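Local coordinates for protein hydrolase (Thermus thermophilus, PDB 1UFO) that probably catalyses hydrolysis of a substrate not yet identified, as expected of an alpha/beta hydrolase, at residues E80-A85 against G112-F117; I136-P141 against E192-A197; P162-G167 against E196-H201; V173-L178 against G205-F210. All blocks are in the same frame, centred on the assembly; numbering follows the deposited sequence. Where two conformers were deposited one is given.

Contact 1: residues E80-A85 against G112-F117; sequences EVYRVA and GSLGAF
F117, the partner of Y82 in this contact, begins at a backbone N whose acceptor is shared: S113 O lies 2.8 Å from A116 N and 3.2 Å from F117 N. The paired bonds close the first turn of helix 114-124, whose L114 and F117 face helix 77-103. L114 is a knob in the hole formed by V81, Y82, V84 and A85. Its CG stands anti to the backbone N (chi1 -172°), which carries the two methyls out to the other helix. CD1 does most of the touching, at 3.9 Å from V81 CG1, 3.9 Å from Y82 CE2 and 4.0 Å from A85 CB; L114 CD2 borders V81 O at 4.0 Å, with V84 CG1 farther off.

Beside the knob, Y82 and F117 form an offset edge-to-face pair, with planes at 67° and centroids 5.2 Å apart. Y82 supplies the edge, its CE2 reaching the face of F117 3.7 Å from F117 CE2, while A85 CB sits near the plane at the F117 rim. V81 CG1 lies over the centre of one Y82 face, and beyond the segments Y82 OH bonds to M142 N, so the ring is held from several directions. S113 has a strained, positive phi (60°) within a GxSxG sequence, consistent with the nucleophile elbow of this fold, and its OG bonds to H217 NE2.

Across the two segments the contacts are almost all between carbons, in buried surroundings. The fit of the helix that follows the probable elbow against helix 77-103 therefore depends on shape and ring orientation.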
loop_
_atom_site.group_PDB
_atom_site.type_symbol
_atom_site.label_atom_id
_atom_site.label_comp_id
_atom_site.label_asym_id
_atom_site.label_seq_id
_atom_site.Cartn_x
_atom_site.Cartn_y
_atom_site.Cartn_z
ATOM N N GLU A 80 -14.300 -26.562 13.630
ATOM C CA GLU A 80 -14.766 -25.591 14.621
ATOM C C GLU A 80 -14.355 -24.140 14.276
ATOM O O GLU A 80 -15.135 -23.163 14.499
ATOM C CB GLU A 80 -14.244 -26.014 15.999
ATOM C CG GLU A 80 -15.076 -27.246 16.443
ATOM C CD GLU A 80 -14.665 -27.832 17.796
ATOM O OE1 GLU A 80 -15.100 -29.000 18.035
ATOM O OE2 GLU A 80 -13.944 -27.167 18.580
ATOM N N VAL A 81 -13.187 -23.997 13.670
ATOM C CA VAL A 81 -12.720 -22.649 13.289
ATOM C C VAL A 81 -13.668 -22.104 12.221
ATOM O O VAL A 81 -14.129 -20.941 12.324
ATOM C CB VAL A 81 -11.275 -22.732 12.734
ATOM C CG1 VAL A 81 -10.920 -21.432 11.950
ATOM C CG2 VAL A 81 -10.298 -22.887 13.872
ATOM N N TYR A 82 -14.026 -22.897 11.208
ATOM C CA TYR A 82 -14.895 -22.308 10.186
ATOM C C TYR A 82 -16.364 -22.213 10.562
ATOM O O TYR A 82 -17.126 -21.413 9.968
ATOM C CB TYR A 82 -14.678 -22.975 8.830
ATOM C CG TYR A 82 -13.326 -22.575 8.288
ATOM C CD1 TYR A 82 -12.265 -23.468 8.253
ATOM C CD2 TYR A 82 -13.084 -21.259 7.916
ATOM C CE1 TYR A 82 -11.005 -23.070 7.857
ATOM C CE2 TYR A 82 -11.784 -20.812 7.545
ATOM C CZ TYR A 82 -10.748 -21.734 7.524
ATOM O OH TYR A 82 -9.476 -21.233 7.338
ATOM N N ARG A 83 -16.780 -22.985 11.577
ATOM C CA ARG A 83 -18.146 -22.780 12.093
ATOM C C ARG A 83 -18.152 -21.423 12.858
ATOM O O ARG A 83 -19.122 -20.632 12.741
ATOM C CB ARG A 83 -18.507 -23.981 12.979
ATOM C CG ARG A 83 -19.812 -23.775 13.772
ATOM C CD ARG A 83 -20.987 -23.242 12.896
ATOM N NE ARG A 83 -21.268 -24.071 11.716
ATOM C CZ ARG A 83 -22.090 -23.732 10.726
ATOM N NH1 ARG A 83 -22.298 -24.547 9.690
ATOM N NH2 ARG A 83 -22.753 -22.557 10.730
ATOM N N VAL A 84 -17.102 -21.132 13.627
ATOM C CA VAL A 84 -16.985 -19.749 14.244
ATOM C C VAL A 84 -17.043 -18.702 13.078
ATOM O O VAL A 84 -17.800 -17.720 13.191
ATOM C CB VAL A 84 -15.645 -19.548 14.930
ATOM C CG1 VAL A 84 -15.429 -18.006 15.304
ATOM C CG2 VAL A 84 -15.589 -20.364 16.279
ATOM N N ALA A 85 -16.323 -18.912 11.973
ATOM C CA ALA A 85 -16.354 -17.945 10.847
ATOM C C ALA A 85 -17.727 -17.764 10.236
ATOM O O ALA A 85 -18.150 -16.630 9.971
ATOM C CB ALA A 85 -15.393 -18.402 9.753
ATOM N N GLY A 112 -9.126 -9.082 10.343
ATOM C CA GLY A 112 -7.753 -9.556 10.551
ATOM C C GLY A 112 -7.729 -11.066 10.652
ATOM O O GLY A 112 -8.475 -11.641 11.425
ATOM N N SER A 113 -6.951 -11.714 9.777
ATOM C CA SER A 113 -6.796 -13.187 9.780
ATOM C C SER A 113 -8.186 -13.834 9.559
ATOM O O SER A 113 -8.779 -13.686 8.484
ATOM C CB SER A 113 -6.068 -13.579 11.096
ATOM O OG SER A 113 -5.596 -14.904 11.027
ATOM N N LEU A 114 -8.757 -14.602 10.509
ATOM C CA LEU A 114 -10.041 -15.238 10.260
ATOM C C LEU A 114 -11.057 -14.153 9.933
ATOM O O LEU A 114 -11.954 -14.381 9.132
ATOM C CB LEU A 114 -10.457 -16.058 11.484
ATOM C CG LEU A 114 -11.700 -16.897 11.216
ATOM C CD1 LEU A 114 -11.442 -18.024 10.216
ATOM C CD2 LEU A 114 -12.211 -17.435 12.568
ATOM N N GLY A 115 -10.928 -12.982 10.523
ATOM C CA GLY A 115 -11.862 -11.886 10.208
ATOM C C GLY A 115 -11.757 -11.418 8.735
ATOM O O GLY A 115 -12.756 -10.990 8.170
ATOM N N ALA A 116 -10.560 -11.569 8.132
ATOM C CA ALA A 116 -10.387 -11.206 6.722
ATOM C C ALA A 116 -11.136 -12.244 5.879
ATOM O O ALA A 116 -11.773 -11.909 4.845
ATOM C CB ALA A 116 -8.898 -11.206 6.370
ATOM N N PHE A 117 -11.092 -13.522 6.316
ATOM C CA PHE A 117 -11.813 -14.550 5.570
ATOM C C PHE A 117 -13.317 -14.302 5.683
ATOM O O PHE A 117 -14.046 -14.502 4.716
ATOM C CB PHE A 117 -11.459 -15.952 6.155
ATOM C CG PHE A 117 -12.148 -17.060 5.421
ATOM C CD1 PHE A 117 -11.703 -17.446 4.150
ATOM C CD2 PHE A 117 -13.247 -17.725 6.004
ATOM C CE1 PHE A 117 -12.334 -18.468 3.455
ATOM C CE2 PHE A 117 -13.869 -18.774 5.330
ATOM C CZ PHE A 117 -13.414 -19.141 4.040
#

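Contact 2: residues I136-P141 against E192-A197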
loop_
_atom_site.group_PDB
_atom_site.type_symbol
_atom_site.label_atom_id
_atom_site.label_comp_id
_atom_site.label_asym_id
_atom_site.label_seq_id
_atom_site.Cartn_x
_atom_site.Cartn_y
_atom_site.Cartn_z
ATOM N N ILE A 136 -3.654 -9.550 6.946
ATOM C CA ILE A 136 -3.024 -10.849 7.263
ATOM C C ILE A 136 -3.925 -12.073 7.068
ATOM O O ILE A 136 -4.004 -12.969 7.897
ATOM C CB ILE A 136 -2.387 -10.801 8.727
ATOM C CG1 ILE A 136 -3.472 -10.736 9.835
ATOM C CG2 ILE A 136 -1.405 -9.573 8.775
ATOM C CD1 ILE A 136 -2.714 -10.710 11.268
ATOM N N GLY A 137 -4.549 -12.106 5.902
ATOM C CA GLY A 137 -5.516 -13.148 5.632
ATOM C C GLY A 137 -5.632 -13.586 4.199
ATOM O O GLY A 137 -4.778 -13.279 3.365
ATOM N N SER A 138 -6.747 -14.261 3.927
ATOM C CA SER A 138 -6.959 -14.886 2.631
ATOM C C SER A 138 -8.429 -15.175 2.390
ATOM O O SER A 138 -9.233 -15.222 3.360
ATOM C CB SER A 138 -6.161 -16.196 2.650
ATOM O OG SER A 138 -6.474 -17.030 1.530
ATOM N N GLY A 139 -8.769 -15.299 1.110
ATOM C CA GLY A 139 -10.118 -15.624 0.653
ATOM C C GLY A 139 -10.370 -17.132 0.481
ATOM O O GLY A 139 -11.431 -17.521 0.011
ATOM N N PHE A 140 -9.381 -17.933 0.820
ATOM C CA PHE A 140 -9.492 -19.352 0.823
ATOM C C PHE A 140 -9.292 -19.823 2.234
ATOM O O PHE A 140 -8.509 -19.250 2.991
ATOM C CB PHE A 140 -8.396 -20.030 -0.018
ATOM C CG PHE A 140 -8.564 -19.837 -1.499
ATOM C CD1 PHE A 140 -8.118 -18.673 -2.161
ATOM C CD2 PHE A 140 -9.212 -20.815 -2.235
ATOM C CE1 PHE A 140 -8.353 -18.518 -3.553
ATOM C CE2 PHE A 140 -9.439 -20.669 -3.601
ATOM C CZ PHE A 140 -9.025 -19.538 -4.272
ATOM N N PRO A 141 -9.978 -20.930 2.612
ATOM C CA PRO A 141 -9.807 -21.481 3.957
ATOM C C PRO A 141 -8.436 -22.142 4.016
ATOM O O PRO A 141 -7.838 -22.420 2.986
ATOM C CB PRO A 141 -10.927 -22.500 4.103
ATOM C CG PRO A 141 -11.091 -23.005 2.681
ATOM C CD PRO A 141 -10.947 -21.704 1.814
ATOM N N GLU A 192 -1.790 -14.242 -2.369
ATOM C CA GLU A 192 -1.632 -14.001 -3.816
ATOM C C GLU A 192 -2.681 -14.861 -4.642
ATOM O O GLU A 192 -3.233 -14.368 -5.647
ATOM C CB GLU A 192 -0.169 -14.380 -4.189
ATOM C CG GLU A 192 0.810 -13.302 -3.697
ATOM C CD GLU A 192 2.345 -13.702 -3.769
ATOM O OE1 GLU A 192 2.741 -14.900 -3.527
ATOM O OE2 GLU A 192 3.191 -12.816 -4.026
ATOM N N LYS A 193 -2.928 -16.071 -4.155
ATOM C CA LYS A 193 -3.891 -16.990 -4.796
ATOM C C LYS A 193 -5.275 -16.353 -4.692
ATOM O O LYS A 193 -6.107 -16.456 -5.610
ATOM C CB LYS A 193 -3.902 -18.306 -4.070
ATOM C CG LYS A 193 -4.838 -19.381 -4.578
ATOM C CD LYS A 193 -4.751 -20.460 -3.546
ATOM C CE LYS A 193 -5.919 -21.355 -3.501
ATOM N NZ LYS A 193 -5.815 -22.278 -4.662
ATOM N N THR A 194 -5.509 -15.662 -3.564
ATOM C CA THR A 194 -6.818 -14.982 -3.461
ATOM C C THR A 194 -6.994 -13.904 -4.550
ATOM O O THR A 194 -8.010 -13.800 -5.268
ATOM C CB THR A 194 -6.910 -14.316 -2.060
ATOM O OG1 THR A 194 -6.909 -15.335 -1.085
ATOM C CG2 THR A 194 -8.196 -13.499 -1.875
ATOM N N LEU A 195 -5.980 -13.044 -4.686
ATOM C CA LEU A 195 -6.054 -11.979 -5.638
ATOM C C LEU A 195 -6.091 -12.482 -7.071
ATOM O O LEU A 195 -6.743 -11.922 -7.854
ATOM C CB LEU A 195 -4.893 -11.008 -5.439
ATOM C CG LEU A 195 -5.237 -9.742 -4.621
ATOM C CD1 LEU A 195 -5.886 -9.962 -3.330
ATOM C CD2 LEU A 195 -3.952 -9.071 -4.403
ATOM N N GLU A 196 -5.376 -13.545 -7.361
ATOM C CA GLU A 196 -5.366 -14.064 -8.709
ATOM C C GLU A 196 -6.730 -14.671 -9.048
ATOM O O GLU A 196 -7.207 -14.537 -10.196
ATOM C CB GLU A 196 -4.260 -15.111 -8.859
ATOM C CG GLU A 196 -4.252 -15.628 -10.356
ATOM C CD GLU A 196 -4.244 -14.458 -11.403
ATOM O OE1 GLU A 196 -3.363 -13.577 -11.301
ATOM O OE2 GLU A 196 -5.134 -14.395 -12.313
ATOM N N ALA A 197 -7.421 -15.258 -8.054
ATOM C CA ALA A 197 -8.722 -15.831 -8.319
ATOM C C ALA A 197 -9.716 -14.727 -8.581
ATOM O O ALA A 197 -10.666 -14.866 -9.385
ATOM C CB ALA A 197 -9.205 -16.729 -7.160
#
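K193 lays its chain over one face of the F140 phenyl ring, roughly perpendicular to the F140 side chain. K193 CE stands 3.4 Å from the centroid of the F140 ring and only 4° off its normal, a centred CH-pi contact nearly equidistant from the six ring carbons. A bend at the end of the lysine chain (chi4 76°) keeps the ammonium group near the same face, with K193 NZ 4.3 Å from the F140 centroid, a cation-pi interaction. The ring rim is met by other groups: A197 CB approaches F140 CZ at 4.0 Å close to the ring plane, and T194 OG1 lies 3.7 Å from F140 CD1, also at the edge.

The ring thus bridges two elements of the alpha/beta hydrolase fold: the loop that leaves the C-terminal end of strand 132-135, and helix 188-198, the crossover helix between the last two strands of the sheet. Outside the segments P162, A164 and T165 also pack on F140.

Deeper in, where T194 is buried, the contact turns polar. G139 N donates to T194 OG1 over 2.9 Å with an N-H...O angle of 164°, a nearly straight bond, and T194 OG1 has a further hydrogen bond to R190 O in its own helix. One residue back, S138 OG accepts from F140 N at 3.1 Å, the bond of an ST turn, which fixes the bend of the loop from which the phenyl ring projects toward the helix.

Contact 3: residues P162-G167 against E196-H201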
loop_
_atom_site.group_PDB
_atom_site.type_symbol
_atom_site.label_atom_id
_atom_site.label_comp_id
_atom_site.label_asym_id
_atom_site.label_seq_id
_atom_site.Cartn_x
_atom_site.Cartn_y
_atom_site.Cartn_z
ATOM N N PRO A 162 -14.708 -21.960 -2.114
ATOM C CA PRO A 162 -14.187 -20.866 -1.273
ATOM C C PRO A 162 -14.742 -19.518 -1.776
ATOM O O PRO A 162 -14.986 -19.334 -2.982
ATOM C CB PRO A 162 -12.680 -20.941 -1.507
ATOM C CG PRO A 162 -12.476 -22.455 -1.769
ATOM C CD PRO A 162 -13.632 -22.790 -2.649
ATOM N N PRO A 163 -14.910 -18.543 -0.860
ATOM C CA PRO A 163 -15.433 -17.255 -1.326
ATOM C C PRO A 163 -14.646 -16.610 -2.443
ATOM O O PRO A 163 -15.259 -16.016 -3.334
ATOM C CB PRO A 163 -15.445 -16.357 -0.056
ATOM C CG PRO A 163 -14.507 -17.088 0.889
ATOM C CD PRO A 163 -14.634 -18.561 0.591
ATOM N N ALA A 164 -13.321 -16.684 -2.405
ATOM C CA ALA A 164 -12.561 -16.012 -3.474
ATOM C C ALA A 164 -12.742 -16.620 -4.844
ATOM O O ALA A 164 -12.267 -16.044 -5.819
ATOM C CB ALA A 164 -11.065 -15.941 -3.133
ATOM N N THR A 165 -13.403 -17.785 -4.893
ATOM C CA THR A 165 -13.681 -18.395 -6.228
ATOM C C THR A 165 -15.014 -17.884 -6.779
ATOM O O THR A 165 -15.425 -18.295 -7.900
ATOM C CB THR A 165 -13.747 -19.939 -6.165
ATOM O OG1 THR A 165 -14.882 -20.338 -5.387
ATOM C CG2 THR A 165 -12.464 -20.493 -5.528
ATOM N N ARG A 166 -15.698 -16.983 -6.035
ATOM C CA ARG A 166 -17.022 -16.415 -6.443
ATOM C C ARG A 166 -16.870 -14.884 -6.693
ATOM O O ARG A 166 -17.735 -14.074 -6.296
ATOM C CB ARG A 166 -18.058 -16.696 -5.305
ATOM C CG ARG A 166 -18.127 -18.199 -4.924
ATOM C CD ARG A 166 -18.876 -18.409 -3.644
ATOM N NE ARG A 166 -20.216 -17.898 -3.814
ATOM C CZ ARG A 166 -21.078 -17.749 -2.816
ATOM N NH1 ARG A 166 -22.315 -17.278 -3.053
ATOM N NH2 ARG A 166 -20.706 -18.041 -1.581
ATOM N N GLY A 167 -15.811 -14.513 -7.415
ATOM C CA GLY A 167 -15.515 -13.089 -7.638
ATOM C C GLY A 167 -16.598 -12.300 -8.300
ATOM O O GLY A 167 -16.765 -11.121 -8.104
ATOM N N GLU A 196 -5.376 -13.545 -7.361
ATOM C CA GLU A 196 -5.366 -14.064 -8.709
ATOM C C GLU A 196 -6.730 -14.671 -9.048
ATOM O O GLU A 196 -7.207 -14.537 -10.196
ATOM C CB GLU A 196 -4.260 -15.111 -8.859
ATOM C CG GLU A 196 -4.252 -15.628 -10.356
ATOM C CD GLU A 196 -4.244 -14.458 -11.403
ATOM O OE1 GLU A 196 -3.363 -13.577 -11.301
ATOM O OE2 GLU A 196 -5.134 -14.395 -12.313
ATOM N N ALA A 197 -7.421 -15.258 -8.054
ATOM C CA ALA A 197 -8.722 -15.831 -8.319
ATOM C C ALA A 197 -9.716 -14.727 -8.581
ATOM O O ALA A 197 -10.666 -14.866 -9.385
ATOM C CB ALA A 197 -9.205 -16.729 -7.160
ATOM N N LEU A 198 -9.541 -13.588 -7.894
ATOM C CA LEU A 198 -10.494 -12.495 -8.025
ATOM C C LEU A 198 -10.183 -11.561 -9.204
ATOM O O LEU A 198 -11.125 -10.912 -9.674
ATOM C CB LEU A 198 -10.445 -11.617 -6.753
ATOM C CG LEU A 198 -11.066 -12.340 -5.531
ATOM C CD1 LEU A 198 -10.846 -11.519 -4.262
ATOM C CD2 LEU A 198 -12.554 -12.533 -5.669
ATOM N N ARG A 199 -8.913 -11.480 -9.587
ATOM C CA ARG A 199 -8.501 -10.566 -10.668
ATOM C C ARG A 199 -9.394 -10.454 -11.893
ATOM O O ARG A 199 -9.689 -9.340 -12.316
ATOM C CB ARG A 199 -7.091 -10.876 -11.154
ATOM C CG ARG A 199 -6.751 -10.130 -12.425
ATOM C CD ARG A 199 -5.430 -10.704 -12.994
ATOM N NE ARG A 199 -5.575 -12.100 -13.425
ATOM C CZ ARG A 199 -6.263 -12.511 -14.481
ATOM N NH1 ARG A 199 -6.325 -13.808 -14.745
ATOM N NH2 ARG A 199 -6.862 -11.644 -15.289
ATOM N N PRO A 200 -9.852 -11.570 -12.485
ATOM C CA PRO A 200 -10.702 -11.466 -13.678
ATOM C C PRO A 200 -12.037 -10.786 -13.405
ATOM O O PRO A 200 -12.695 -10.319 -14.331
ATOM C CB PRO A 200 -10.893 -12.916 -14.096
ATOM C CG PRO A 200 -9.745 -13.693 -13.384
ATOM C CD PRO A 200 -9.577 -12.983 -12.124
ATOM N N HIS A 201 -12.427 -10.751 -12.127
ATOM C CA HIS A 201 -13.683 -10.133 -11.713
ATOM C C HIS A 201 -13.582 -8.673 -11.223
ATOM O O HIS A 201 -14.566 -8.093 -10.764
ATOM C CB HIS A 201 -14.300 -11.012 -10.607
ATOM C CG HIS A 201 -14.537 -12.421 -11.037
ATOM N ND1 HIS A 201 -15.515 -12.761 -11.944
ATOM C CD2 HIS A 201 -13.917 -13.581 -10.697
ATOM C CE1 HIS A 201 -15.496 -14.071 -12.149
ATOM N NE2 HIS A 201 -14.535 -14.594 -11.405
HETATM O O HOH W 1 -13.322 -15.563 -8.267
HETATM O O HOH W 2 -16.399 -8.319 -8.720
#
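The last turns of crossover helix 188-198, with the 3-10 segment 199-201 that follows, receive the loop after helix 153-160 through A164 and G167. A164 O is the focus of the first patch: L198 CD2 lies 3.5 Å from A164 O, and A197 CB also borders this oxygen. L198 CD2 then runs on to G167 CA, 3.6 Å away, so one methyl touches both loop residues.

H201 meets G167 at roughly a right angle to the leucine methyl. With CG anti to its own carbonyl carbon (chi1 -58°), the imidazole turns one face to the G167 backbone; G167 C is 3.4 Å from H201 CG, above the plane and displaced toward the rim. The glycine, having no side chain, lets its main chain come this close to the ring.

Polar groups are joined through water. One water donates to A164 O at 2.7 Å and to A197 O at 3.0 Å, and accepts from G167 N at 2.8 Å. Another donates to G167 O at 2.9 Å and to H201 O at 2.8 Å. Within the loop, P162 O takes both T165 N and T165 OG1, holding the 3-10 turn. R199 of the 3-10 segment salt-bridges E196 of the helix, NE and NH1 both meeting E196 OE2 side-on.

Direct contact between the segments is therefore apolar or van der Waals, while the main-chain polar groups are satisfied by shared waters.

Contact 4: residues V173-L178 against G205-F210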
loop_
_atom_site.group_PDB
_atom_site.type_symbol
_atom_site.label_atom_id
_atom_site.label_comp_id
_atom_site.label_asym_id
_atom_site.label_seq_id
_atom_site.Cartn_x
_atom_site.Cartn_y
_atom_site.Cartn_z
ATOM N N VAL A 173 -16.329 -4.461 -5.304
ATOM C CA VAL A 173 -16.133 -3.666 -4.081
ATOM C C VAL A 173 -14.604 -3.471 -3.835
ATOM O O VAL A 173 -13.831 -4.435 -3.842
ATOM C CB VAL A 173 -16.689 -4.414 -2.866
ATOM C CG1 VAL A 173 -16.208 -3.757 -1.554
ATOM C CG2 VAL A 173 -18.252 -4.436 -2.987
ATOM N N PRO A 174 -14.158 -2.232 -3.588
ATOM C CA PRO A 174 -12.731 -1.997 -3.338
ATOM C C PRO A 174 -12.207 -2.914 -2.231
ATOM O O PRO A 174 -12.798 -3.028 -1.172
ATOM C CB PRO A 174 -12.631 -0.545 -2.889
ATOM C CG PRO A 174 -13.868 0.144 -3.736
ATOM C CD PRO A 174 -14.958 -0.970 -3.601
ATOM N N LEU A 175 -11.088 -3.549 -2.514
ATOM C CA LEU A 175 -10.551 -4.529 -1.593
ATOM C C LEU A 175 -9.051 -4.446 -1.554
ATOM O O LEU A 175 -8.381 -4.559 -2.576
ATOM C CB LEU A 175 -10.969 -5.967 -2.045
ATOM C CG LEU A 175 -10.287 -7.180 -1.367
ATOM C CD1 LEU A 175 -10.660 -7.117 0.069
ATOM C CD2 LEU A 175 -10.776 -8.446 -1.958
ATOM N N LEU A 176 -8.527 -4.252 -0.343
ATOM C CA LEU A 176 -7.056 -4.184 -0.184
ATOM C C LEU A 176 -6.595 -5.282 0.745
ATOM O O LEU A 176 -7.118 -5.373 1.850
ATOM C CB LEU A 176 -6.607 -2.816 0.436
ATOM C CG LEU A 176 -5.186 -2.768 0.918
ATOM C CD1 LEU A 176 -4.296 -2.965 -0.360
ATOM C CD2 LEU A 176 -4.921 -1.405 1.556
ATOM N N HIS A 177 -5.676 -6.132 0.286
ATOM C CA HIS A 177 -5.108 -7.174 1.157
ATOM C C HIS A 177 -3.775 -6.596 1.663
ATOM O O HIS A 177 -2.967 -6.080 0.887
ATOM C CB HIS A 177 -4.855 -8.488 0.404
ATOM C CG HIS A 177 -5.878 -9.532 0.645
ATOM N ND1 HIS A 177 -5.805 -10.403 1.723
ATOM C CD2 HIS A 177 -7.052 -9.836 0.003
ATOM C CE1 HIS A 177 -6.880 -11.195 1.716
ATOM N NE2 HIS A 177 -7.647 -10.854 0.688
ATOM N N LEU A 178 -3.569 -6.637 2.991
ATOM C CA LEU A 178 -2.331 -6.117 3.581
ATOM C C LEU A 178 -1.679 -7.343 4.232
ATOM O O LEU A 178 -2.342 -8.093 4.975
ATOM C CB LEU A 178 -2.626 -5.050 4.676
ATOM C CG LEU A 178 -3.436 -3.899 4.059
ATOM C CD1 LEU A 178 -4.962 -4.023 4.374
ATOM C CD2 LEU A 178 -2.894 -2.563 4.688
ATOM N N GLY A 205 -10.105 -2.411 -11.849
ATOM C CA GLY A 205 -9.256 -2.076 -10.712
ATOM C C GLY A 205 -10.000 -2.123 -9.349
ATOM O O GLY A 205 -11.010 -2.843 -9.113
ATOM N N ARG A 206 -9.489 -1.361 -8.400
ATOM C CA ARG A 206 -10.096 -1.346 -7.061
ATOM C C ARG A 206 -9.714 -2.518 -6.171
ATOM O O ARG A 206 -10.082 -2.529 -5.060
ATOM C CB ARG A 206 -11.587 -1.069 -7.048
ATOM C CG ARG A 206 -11.976 0.016 -8.050
ATOM C CD ARG A 206 -13.442 0.115 -7.988
ATOM N NE ARG A 206 -13.950 1.425 -8.374
ATOM C CZ ARG A 206 -13.928 1.969 -9.584
ATOM N NH1 ARG A 206 -13.404 1.323 -10.619
ATOM N NH2 ARG A 206 -14.466 3.190 -9.760
ATOM N N LEU A 207 -8.883 -3.423 -6.714
ATOM C CA LEU A 207 -8.321 -4.536 -5.948
ATOM C C LEU A 207 -6.846 -4.110 -5.763
ATOM O O LEU A 207 -6.216 -3.565 -6.669
ATOM C CB LEU A 207 -8.375 -5.834 -6.778
ATOM C CG LEU A 207 -7.848 -7.077 -6.226
ATOM C CD1 LEU A 207 -8.671 -7.445 -4.919
ATOM C CD2 LEU A 207 -8.077 -8.193 -7.320
ATOM N N ALA A 208 -6.278 -4.367 -4.595
ATOM C CA ALA A 208 -4.882 -3.976 -4.376
ATOM C C ALA A 208 -4.253 -4.807 -3.260
ATOM O O ALA A 208 -4.938 -5.483 -2.497
ATOM C CB ALA A 208 -4.777 -2.443 -4.005
ATOM N N ARG A 209 -2.911 -4.769 -3.244
ATOM C CA ARG A 209 -2.175 -5.451 -2.159
ATOM C C ARG A 209 -1.094 -4.568 -1.592
ATOM O O ARG A 209 -0.523 -3.688 -2.272
ATOM C CB ARG A 209 -1.537 -6.790 -2.652
ATOM C CG ARG A 209 -0.492 -6.674 -3.731
ATOM C CD ARG A 209 -0.109 -8.124 -4.323
ATOM N NE ARG A 209 -0.585 -8.299 -5.675
ATOM C CZ ARG A 209 0.159 -8.374 -6.794
ATOM N NH1 ARG A 209 -0.456 -8.548 -7.976
ATOM N NH2 ARG A 209 1.492 -8.305 -6.771
ATOM N N PHE A 210 -0.799 -4.745 -0.308
ATOM C CA PHE A 210 0.272 -4.023 0.350
ATOM C C PHE A 210 1.017 -5.105 1.108
ATOM O O PHE A 210 0.409 -5.852 1.892
ATOM C CB PHE A 210 -0.249 -2.987 1.375
ATOM C CG PHE A 210 0.848 -2.422 2.217
ATOM C CD1 PHE A 210 1.718 -1.468 1.662
ATOM C CD2 PHE A 210 1.033 -2.870 3.541
ATOM C CE1 PHE A 210 2.815 -0.915 2.402
ATOM C CE2 PHE A 210 2.135 -2.327 4.270
ATOM C CZ PHE A 210 3.007 -1.360 3.685
#
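L176 and A208 make the apolar centre of this parallel strand pair, L176 CD1 lying 3.7 Å from A208 CB. The leucine has CG anti to its backbone N (chi1 167°), which lets CD1 reach across the neighbouring strand toward A208 and F210. On the same face L178 CD2 comes within 4.1 Å of F210 CD2, the two side chains crossing at an oblique angle; helix 221-236 packs here through F230 and V226. The other face bears L175 and L207, side by side and pointing the same way, though their contact is less certain because L207 was modelled in two conformers. H177 lies on this face too, under helix 188-198, where its NE2 bonds to H120 NE2.

Between these layers runs the backbone ladder of a beta-alpha-beta unit whose strand axes diverge by 17°. L175 N donates to R206 O, A208 N to L175 O, H177 N to A208 O and F210 N to H177 O, all within 2.8-3.0 Å. The A208 N bond to L175 O is the most bent, at 142°. CA-H...O contacts fill in between, as from P174 CA to R206 O at 3.2 Å.

At the polar edge, R209 NH1 forms a salt bridge with E213 of the second subunit. A208, R209 and F210 also join an antiparallel ladder with that subunit. Backbone polar groups are thus paired on both edges of strand 207-212, to strand 175-180 and to the second subunit, and the R209 salt bridge adds a charged link across the interface.

Overall arrangement
Contact 1 closes before the others open along the chain; contacts 2 and 3 end on the same helix, 188-198, and each alternates with contact 4, whose two strands flank that helix in sequence. Centres of contacts 2 and 3 lie about 8 Å apart, contacts 2 and 4 about 11 Å, contacts 3 and 4 about 12 Å. The centres of contacts 1 and 4 are about 20 Å apart, on opposite sides of the chain's centre, with contact 2 touching both. F117 packs against residues 138-141 and P163, linking contact 1 to contacts 2 and 3. Together they trace a path from the probable nucleophile elbow, through loops and the crossover helix, to the strand edge at the dimer interface.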